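Local coordinates for ribose ABC transporter, substrate binding protein (Conexibacter woesei, PDB 4KQ9) that probably binds a sugar, possibly ribose, outside the membrane and delivers it to an ABC importer as its solute-binding protein, at residues 10-15 against 68-73; 133-138 against 193-198; 165-170 against 182-187. The protein carries 1 engineered substitution. All blocks are in the same frame, centred on the assembly; numbering follows the deposited sequence.

Overall arrangement
Contact 1 (10-15 with 68-73) and contact 2 (133-138 with 193-198) join neighbouring parallel strands in two separate sheets, one in each lobe of a periplasmic binding protein fold. They lie on opposite sides of the chain's centre. Their centres are 29 Å apart and their nearest atoms about 14 Å. Contact 3 (165-170 with 182-187) belongs to the same lobe as contact 2, with 9 Å between centres. It ties an edge strand to the helix that crosses over the sheet. The two touch through N137 and V167, N137 and T169, and V136 and I184. In this family the sugar binds between the lobes, near the C-terminal ends of such strands.

Contact 1 of 3, residues 10-15 against 68-73; sequences VVYSTF and IVSPID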
loop_
_atom_site.group_PDB
_atom_site.type_symbol
_atom_site.label_atom_id
_atom_site.label_comp_id
_atom_site.label_asym_id
_atom_site.label_seq_id
_atom_site.Cartn_x
_atom_site.Cartn_y
_atom_site.Cartn_z
ATOM N N VAL A 10 16.448 9.468 -15.423
ATOM C CA VAL A 10 15.126 9.214 -14.899
ATOM C C VAL A 10 15.010 9.857 -13.557
ATOM O O VAL A 10 15.954 9.795 -12.757
ATOM C CB VAL A 10 14.937 7.721 -14.734
ATOM C CG1 VAL A 10 13.641 7.408 -13.956
ATOM C CG2 VAL A 10 14.976 7.063 -16.096
ATOM N N VAL A 11 13.843 10.422 -13.307
ATOM C CA VAL A 11 13.528 11.051 -12.072
ATOM C C VAL A 11 12.314 10.403 -11.419
ATOM O O VAL A 11 11.321 10.161 -12.101
ATOM C CB VAL A 11 13.178 12.497 -12.314
ATOM C CG1 VAL A 11 12.744 13.147 -11.015
ATOM C CG2 VAL A 11 14.416 13.233 -12.875
ATOM N N TYR A 12 12.426 10.159 -10.105
ATOM C CA TYR A 12 11.309 9.804 -9.220
ATOM C C TYR A 12 10.879 10.943 -8.308
ATOM O O TYR A 12 11.627 11.293 -7.368
ATOM C CB TYR A 12 11.717 8.620 -8.347
ATOM C CG TYR A 12 10.680 8.099 -7.395
ATOM C CD1 TYR A 12 9.329 8.112 -7.705
ATOM C CD2 TYR A 12 11.064 7.466 -6.239
ATOM C CE1 TYR A 12 8.390 7.572 -6.848
ATOM C CE2 TYR A 12 10.135 6.951 -5.365
ATOM C CZ TYR A 12 8.811 6.993 -5.701
ATOM O OH TYR A 12 7.920 6.509 -4.844
ATOM N N SER A 13 9.651 11.420 -8.541
ATOM C CA SER A 13 8.953 12.364 -7.740
ATOM C C SER A 13 8.086 11.694 -6.700
ATOM O O SER A 13 7.067 11.036 -7.038
ATOM C CB SER A 13 8.065 13.262 -8.591
ATOM O OG SER A 13 7.015 13.792 -7.780
ATOM N N THR A 14 8.526 11.850 -5.434
ATOM C CA THR A 14 7.787 11.356 -4.294
ATOM C C THR A 14 7.565 12.504 -3.272
ATOM O O THR A 14 7.738 13.718 -3.603
ATOM C CB THR A 14 8.419 10.064 -3.750
ATOM O OG1 THR A 14 7.529 9.447 -2.799
ATOM C CG2 THR A 14 9.796 10.275 -3.145
ATOM N N PHE A 15 7.067 12.140 -2.096
ATOM C CA PHE A 15 6.738 13.114 -1.061
ATOM C C PHE A 15 7.016 12.468 0.301
ATOM O O PHE A 15 7.285 11.247 0.394
ATOM C CB PHE A 15 5.287 13.589 -1.198
ATOM C CG PHE A 15 4.274 12.490 -1.060
ATOM C CD1 PHE A 15 3.754 12.150 0.200
ATOM C CD2 PHE A 15 3.861 11.763 -2.180
ATOM C CE1 PHE A 15 2.832 11.141 0.330
ATOM C CE2 PHE A 15 2.949 10.731 -2.038
ATOM C CZ PHE A 15 2.437 10.430 -0.795
ATOM N N ILE A 68 9.025 8.773 -12.969
ATOM C CA ILE A 68 8.226 7.921 -12.096
ATOM C C ILE A 68 7.603 8.844 -11.012
ATOM O O ILE A 68 8.276 9.736 -10.508
ATOM C CB ILE A 68 9.100 6.830 -11.488
ATOM C CG1 ILE A 68 9.886 6.113 -12.600
ATOM C CG2 ILE A 68 8.290 5.918 -10.542
ATOM C CD1 ILE A 68 10.871 5.112 -12.088
ATOM N N VAL A 69 6.322 8.653 -10.707
ATOM C CA VAL A 69 5.615 9.490 -9.772
ATOM C C VAL A 69 4.827 8.651 -8.803
ATOM O O VAL A 69 3.989 7.871 -9.223
ATOM C CB VAL A 69 4.587 10.410 -10.457
ATOM C CG1 VAL A 69 3.986 11.346 -9.430
ATOM C CG2 VAL A 69 5.212 11.214 -11.603
ATOM N N SER A 70 5.067 8.837 -7.503
ATOM C CA SER A 70 4.077 8.426 -6.457
ATOM C C SER A 70 3.248 9.675 -6.073
ATOM O O SER A 70 3.784 10.588 -5.430
ATOM C CB SER A 70 4.757 7.860 -5.222
ATOM O OG SER A 70 5.559 6.718 -5.540
ATOM N N PRO A 71 1.979 9.751 -6.494
ATOM C CA PRO A 71 1.231 11.014 -6.379
ATOM C C PRO A 71 0.627 11.236 -5.001
ATOM O O PRO A 71 -0.076 10.373 -4.481
ATOM C CB PRO A 71 0.116 10.862 -7.396
ATOM C CG PRO A 71 -0.107 9.403 -7.489
ATOM C CD PRO A 71 1.176 8.713 -7.158
ATOM N N ILE A 72 0.940 12.383 -4.407
ATOM C CA ILE A 72 0.331 12.758 -3.130
ATOM C C ILE A 72 -1.197 12.852 -3.192
ATOM O O ILE A 72 -1.866 12.485 -2.250
ATOM C CB ILE A 72 0.896 14.071 -2.549
ATOM C CG1 ILE A 72 0.254 14.322 -1.169
ATOM C CG2 ILE A 72 0.628 15.261 -3.460
ATOM C CD1 ILE A 72 1.083 15.251 -0.315
ATOM N N ASP A 73 -1.755 13.326 -4.291
ATOM C CA ASP A 73 -3.211 13.339 -4.445
ATOM C C ASP A 73 -3.558 12.918 -5.850
ATOM O O ASP A 73 -3.098 13.532 -6.812
ATOM C CB ASP A 73 -3.806 14.743 -4.200
ATOM C CG ASP A 73 -5.294 14.828 -4.592
ATOM O OD1 ASP A 73 -6.126 14.206 -3.916
ATOM O OD2 ASP A 73 -5.648 15.473 -5.595
#
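Y12 reaches S70 because its CG stands anti to the backbone N (chi1 -179°), which carries the ring forward. F15 has CG between its backbone N and carbonyl carbon (chi1 61°), and its ring swings over to I72. The Y12 hydroxyl meets the S70 hydroxyl in a very short hydrogen bond, OH to OG 2.5 Å. S70 OG also bonds to L94 O on the next strand. I68 O and S70 OG both lie in the plane of the Y12 ring, at its edge. The I68 side chain crosses that of Y12 at about a right angle, with I68 CG2 3.7 Å from Y12 CD1.

The backbones pair as parallel strands. I68 N bonds to V11 O (2.8 Å), S13 N to I68 O (2.9 Å) and S70 N to S13 O (3.0 Å). These are the first and third strands of an alternating beta-alpha lobe, adjacent in the 2-1-3 order of a Rossmann-like sheet. Past V69 the segment 68-73 leaves the strand.

There I72 CB sits over one face of the F15 ring, 3.9 Å from the centroid, as a CH-pi contact. S70 O lies at the ring edge, 3.5 Å from F15 CD2. Q52 of helix 49-61 serves both segments, with NE2 bonded to S13 OG and S70 O, and OE1 to I72 N.

Contact 2 of 3, residues 133-138 against 193-198; sequences VAMVNG and AIYYSG
V136 lies alongside Y196, both side chains pointing the same way, with V136 CB 3.7 Å from Y196 CD2. The same valine sends CG2 to I194 CG2 at 3.9 Å. On the other face of the sheet M135, a selenomethionine, runs beside Y195. Its chain bends at chi3 (62°), which brings CE over one face of the tyrosine ring, offset toward the rim. The selenium stands farther off, 5.4 Å from the centroid of the Y195 ring, in a Met-aromatic contact.

Parallel backbone bonds hold these side chains in register. They run A134 N to A193 O, Y195 N to A134 O, V136 N to Y195 O and S197 N to V136 O. The third, 2.8 Å from V136 N to Y195 O, is almost perfectly straight at 179°.

Beyond the strands the S197 hydroxyl takes over. OG accepts G138 N at 2.9 Å and donates to a water, which in turn donates to N137 OD1 at 2.7 Å. S197 OG thus links the exit of its own strand to the segment 133-138, directly at G138 and through the water at N137. G198 is the N-cap of helix 199-211.

Other polar ends are fixed from outside, N137 ND2 by V167 O, Y195 OH by Q148 and Y196 OH by T181. Helix 174-187 packs on A134, V136 and I194, helix 143-159 packs on Y195, and strand 162-167 continues the sheet beyond 133-136.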
loop_
_atom_site.group_PDB
_atom_site.type_symbol
_atom_site.label_atom_id
_atom_site.label_comp_id
_atom_site.label_asym_id
_atom_site.label_seq_id
_atom_site.Cartn_x
_atom_site.Cartn_y
_atom_site.Cartn_z
ATOM N N VAL A 133 -18.038 -10.353 12.159
ATOM C CA VAL A 133 -16.890 -9.451 11.896
ATOM C C VAL A 133 -17.384 -8.001 11.867
ATOM O O VAL A 133 -18.536 -7.732 11.498
ATOM C CB VAL A 133 -16.208 -9.809 10.579
ATOM C CG1 VAL A 133 -17.145 -9.567 9.408
ATOM C CG2 VAL A 133 -14.952 -8.946 10.344
ATOM N N ALA A 134 -16.513 -7.065 12.237
ATOM C CA ALA A 134 -16.718 -5.677 12.019
ATOM C C ALA A 134 -15.558 -5.113 11.220
ATOM O O ALA A 134 -14.431 -5.655 11.213
ATOM C CB ALA A 134 -16.820 -4.931 13.340
HETATM N N MSE A 135 -15.867 -4.025 10.539
HETATM C CA MSE A 135 -14.904 -3.385 9.643
HETATM C C MSE A 135 -14.732 -1.983 10.081
HETATM O O MSE A 135 -15.726 -1.236 10.217
HETATM C CB MSE A 135 -15.426 -3.504 8.184
HETATM C CG MSE A 135 -15.404 -4.945 7.734
HETATM SE SE MSE A 135 -16.035 -5.030 5.824
HETATM C CE MSE A 135 -14.612 -3.933 4.936
ATOM N N VAL A 136 -13.484 -1.614 10.304
ATOM C CA VAL A 136 -13.088 -0.244 10.613
ATOM C C VAL A 136 -12.257 0.270 9.451
ATOM O O VAL A 136 -11.016 0.036 9.356
ATOM C CB VAL A 136 -12.340 -0.146 11.962
ATOM C CG1 VAL A 136 -11.778 1.284 12.242
ATOM C CG2 VAL A 136 -13.240 -0.599 13.133
ATOM N N ASN A 137 -12.926 0.986 8.583
ATOM C CA ASN A 137 -12.339 1.458 7.347
ATOM C C ASN A 137 -11.720 2.779 7.631
ATOM O O ASN A 137 -12.070 3.385 8.628
ATOM C CB ASN A 137 -13.370 1.566 6.230
ATOM C CG ASN A 137 -14.023 0.247 5.856
ATOM O OD1 ASN A 137 -13.464 -0.568 5.079
ATOM N ND2 ASN A 137 -15.250 0.046 6.334
ATOM N N GLY A 138 -10.722 3.202 6.833
ATOM C CA GLY A 138 -10.095 4.527 6.982
ATOM C C GLY A 138 -11.012 5.544 6.235
ATOM O O GLY A 138 -12.251 5.421 6.288
ATOM N N ALA A 193 -14.007 -10.960 14.965
ATOM C CA ALA A 193 -12.869 -10.405 14.261
ATOM C C ALA A 193 -13.155 -8.944 13.922
ATOM O O ALA A 193 -14.294 -8.555 13.730
ATOM C CB ALA A 193 -12.606 -11.182 12.947
ATOM N N ILE A 194 -12.097 -8.160 13.796
ATOM C CA ILE A 194 -12.207 -6.782 13.327
ATOM C C ILE A 194 -11.149 -6.536 12.246
ATOM O O ILE A 194 -9.937 -6.812 12.416
ATOM C CB ILE A 194 -12.093 -5.734 14.494
ATOM C CG1 ILE A 194 -13.079 -6.092 15.596
ATOM C CG2 ILE A 194 -12.351 -4.315 13.968
ATOM C CD1 ILE A 194 -13.012 -5.231 16.852
ATOM N N TYR A 195 -11.653 -6.133 11.073
ATOM C CA TYR A 195 -10.871 -5.825 9.896
ATOM C C TYR A 195 -10.556 -4.301 9.987
ATOM O O TYR A 195 -11.481 -3.536 10.164
ATOM C CB TYR A 195 -11.772 -6.065 8.694
ATOM C CG TYR A 195 -11.186 -5.740 7.363
ATOM C CD1 TYR A 195 -11.033 -4.440 6.911
ATOM C CD2 TYR A 195 -10.828 -6.774 6.536
ATOM C CE1 TYR A 195 -10.481 -4.209 5.646
ATOM C CE2 TYR A 195 -10.328 -6.560 5.299
ATOM C CZ TYR A 195 -10.099 -5.304 4.880
ATOM O OH TYR A 195 -9.519 -5.230 3.624
ATOM N N TYR A 196 -9.301 -3.885 9.848
ATOM C CA TYR A 196 -8.874 -2.484 9.796
ATOM C C TYR A 196 -8.221 -2.219 8.421
ATOM O O TYR A 196 -7.480 -3.065 7.901
ATOM C CB TYR A 196 -7.852 -2.201 10.922
ATOM C CG TYR A 196 -8.418 -2.358 12.284
ATOM C CD1 TYR A 196 -8.537 -3.627 12.884
ATOM C CD2 TYR A 196 -8.923 -1.246 12.984
ATOM C CE1 TYR A 196 -9.101 -3.747 14.146
ATOM C CE2 TYR A 196 -9.461 -1.352 14.271
ATOM C CZ TYR A 196 -9.581 -2.600 14.846
ATOM O OH TYR A 196 -10.119 -2.807 16.056
ATOM N N SER A 197 -8.529 -1.085 7.778
ATOM C CA SER A 197 -7.936 -0.754 6.494
ATOM C C SER A 197 -6.420 -0.772 6.589
ATOM O O SER A 197 -5.736 -1.148 5.620
ATOM C CB SER A 197 -8.351 0.683 6.067
ATOM O OG SER A 197 -9.734 0.700 5.784
ATOM N N GLY A 198 -5.903 -0.320 7.726
ATOM C CA GLY A 198 -4.452 -0.221 7.932
ATOM C C GLY A 198 -4.006 -0.494 9.315
ATOM O O GLY A 198 -4.837 -0.484 10.291
HETATM O O HOH W 1 -11.093 -0.808 3.909
#

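Contact 3 of 3, residues 165-170 against 182-187; sequences DDVYTK and QNILTR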
loop_
_atom_site.group_PDB
_atom_site.type_symbol
_atom_site.label_atom_id
_atom_site.label_comp_id
_atom_site.label_asym_id
_atom_site.label_seq_id
_atom_site.Cartn_x
_atom_site.Cartn_y
_atom_site.Cartn_z
ATOM N N ASP A 165 -20.849 -4.393 11.941
ATOM C CA ASP A 165 -20.597 -2.968 11.942
ATOM C C ASP A 165 -19.560 -2.769 10.825
ATOM O O ASP A 165 -18.680 -3.578 10.619
ATOM C CB ASP A 165 -20.048 -2.505 13.308
ATOM C CG ASP A 165 -21.019 -1.603 14.115
ATOM O OD1 ASP A 165 -21.918 -0.871 13.551
ATOM O OD2 ASP A 165 -20.894 -1.623 15.366
ATOM N N ASP A 166 -19.736 -1.711 10.071
ATOM C CA ASP A 166 -18.957 -1.470 8.891
ATOM C C ASP A 166 -18.905 0.016 8.845
ATOM O O ASP A 166 -19.801 0.575 8.218
ATOM C CB ASP A 166 -19.710 -2.034 7.652
ATOM C CG ASP A 166 -18.947 -1.830 6.314
ATOM O OD1 ASP A 166 -17.920 -1.106 6.294
ATOM O OD2 ASP A 166 -19.340 -2.444 5.292
ATOM N N VAL A 167 -17.872 0.618 9.466
ATOM C CA VAL A 167 -17.721 2.025 9.694
ATOM C C VAL A 167 -16.480 2.655 9.025
ATOM O O VAL A 167 -15.515 1.961 8.695
ATOM C CB VAL A 167 -17.645 2.383 11.172
ATOM C CG1 VAL A 167 -18.883 1.874 11.941
ATOM C CG2 VAL A 167 -16.359 1.888 11.796
ATOM N N TYR A 168 -16.586 3.953 8.730
ATOM C CA TYR A 168 -15.519 4.715 8.026
ATOM C C TYR A 168 -15.049 5.639 9.082
ATOM O O TYR A 168 -15.791 5.902 9.991
ATOM C CB TYR A 168 -16.046 5.419 6.797
ATOM C CG TYR A 168 -16.262 4.510 5.674
ATOM C CD1 TYR A 168 -17.465 3.800 5.528
ATOM C CD2 TYR A 168 -15.285 4.332 4.736
ATOM C CE1 TYR A 168 -17.644 2.929 4.470
ATOM C CE2 TYR A 168 -15.472 3.511 3.668
ATOM C CZ TYR A 168 -16.659 2.822 3.526
ATOM O OH TYR A 168 -16.806 1.977 2.488
ATOM N N THR A 169 -13.781 6.033 9.069
ATOM C CA THR A 169 -13.177 6.844 10.114
ATOM C C THR A 169 -12.537 8.081 9.413
ATOM O O THR A 169 -12.502 8.126 8.181
ATOM C CB THR A 169 -12.031 6.103 10.898
ATOM O OG1 THR A 169 -11.122 5.478 9.981
ATOM C CG2 THR A 169 -12.546 5.006 11.836
ATOM N N LYS A 170 -11.961 9.000 10.177
ATOM C CA LYS A 170 -11.452 10.257 9.597
ATOM C C LYS A 170 -10.220 9.951 8.780
ATOM O O LYS A 170 -10.040 10.443 7.663
ATOM C CB LYS A 170 -11.077 11.278 10.709
ATOM N N GLN A 182 -13.762 0.942 20.374
ATOM C CA GLN A 182 -14.447 0.954 21.652
ATOM C C GLN A 182 -15.966 1.095 21.471
ATOM O O GLN A 182 -16.685 0.379 22.102
ATOM C CB GLN A 182 -13.843 1.942 22.657
ATOM C CG GLN A 182 -13.585 3.326 22.188
ATOM C CD GLN A 182 -13.097 4.268 23.319
ATOM O OE1 GLN A 182 -12.241 3.941 24.172
ATOM N NE2 GLN A 182 -13.671 5.432 23.333
ATOM N N ASN A 183 -16.419 1.862 20.485
ATOM C CA ASN A 183 -17.871 1.995 20.201
ATOM C C ASN A 183 -18.446 0.734 19.658
ATOM O O ASN A 183 -19.535 0.329 20.095
ATOM C CB ASN A 183 -18.135 3.136 19.271
ATOM C CG ASN A 183 -17.829 4.484 19.922
ATOM O OD1 ASN A 183 -17.683 4.565 21.136
ATOM N ND2 ASN A 183 -17.723 5.512 19.133
ATOM N N ILE A 184 -17.739 0.093 18.716
ATOM C CA ILE A 184 -18.167 -1.184 18.210
ATOM C C ILE A 184 -18.390 -2.161 19.337
ATOM O O ILE A 184 -19.374 -2.889 19.358
ATOM C CB ILE A 184 -17.162 -1.784 17.158
ATOM C CG1 ILE A 184 -17.317 -1.086 15.839
ATOM C CG2 ILE A 184 -17.392 -3.294 16.968
ATOM C CD1 ILE A 184 -16.100 -1.244 14.882
ATOM N N LEU A 185 -17.444 -2.240 20.237
ATOM C CA LEU A 185 -17.518 -3.257 21.290
ATOM C C LEU A 185 -18.648 -2.933 22.271
ATOM O O LEU A 185 -19.130 -3.829 22.918
ATOM C CB LEU A 185 -16.185 -3.371 22.035
ATOM C CG LEU A 185 -15.016 -3.944 21.190
ATOM C CD1 LEU A 185 -13.672 -3.722 21.850
ATOM C CD2 LEU A 185 -15.279 -5.433 20.892
ATOM N N THR A 186 -19.052 -1.668 22.399
ATOM C CA THR A 186 -20.178 -1.368 23.292
ATOM C C THR A 186 -21.501 -1.910 22.706
ATOM O O THR A 186 -22.436 -2.125 23.425
ATOM C CB THR A 186 -20.329 0.103 23.598
ATOM O OG1 THR A 186 -20.780 0.835 22.435
ATOM C CG2 THR A 186 -19.028 0.708 24.233
ATOM N N ARG A 187 -21.556 -2.002 21.377
ATOM C CA ARG A 187 -22.737 -2.432 20.633
ATOM C C ARG A 187 -22.659 -3.924 20.332
ATOM O O ARG A 187 -23.686 -4.586 20.281
ATOM C CB ARG A 187 -22.788 -1.745 19.288
ATOM C CG ARG A 187 -22.751 -0.242 19.271
ATOM C CD ARG A 187 -23.115 0.319 17.904
ATOM N NE ARG A 187 -22.018 0.306 16.963
ATOM C CZ ARG A 187 -21.189 1.324 16.728
ATOM N NH1 ARG A 187 -21.327 2.537 17.301
ATOM N NH2 ARG A 187 -20.205 1.151 15.862
#
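D165 has more surface buried here than any other residue, followed by I184 and R187. D165 meets the helix through one carboxylate oxygen, OD2. R187 NE donates to D165 OD2 at 2.7 Å, with an angle of 153° at the hydrogen. R187 NH2 reaches the same D165 OD2 at 2.9 Å, but this second bond is weak. So the salt bridge is forked onto one oxygen. The NE bond uses the syn lone pair of OD2. That oxygen lies in the guanidinium plane, at its edge, while the carboxylate plane is turned 83° against it.

The R187 chain bends at chi3 (-81°), which folds the guanidinium back along its own helix. N183 O then lies over the centre of one face of the group, and I184 N is nearer its rim. N183 O also accepts the T186 hydroxyl, T186 OG1 to N183 O 2.7 Å.

I184 fills the inner side of the contact. Its CG1 is 3.6 Å from D165 OD2 and 4.0 Å from D165 CB. Its CD1 reaches V167 CG2 loosely, at 4.4 Å. I184 continues inward to V136 of the central strand. The contact thus joins the edge strand 162-167 to helix 174-187, the helix of a beta-alpha-beta crossover that passes over strand 132-136 to reach strand 193-196.

R187 is exposed and D165 partly so, and both touch a crystal neighbour. The pairing of full charges at this surface suggests that D165 is ionised. The positive group near the C-terminal end of the helix probably also suits the partial negative charge there.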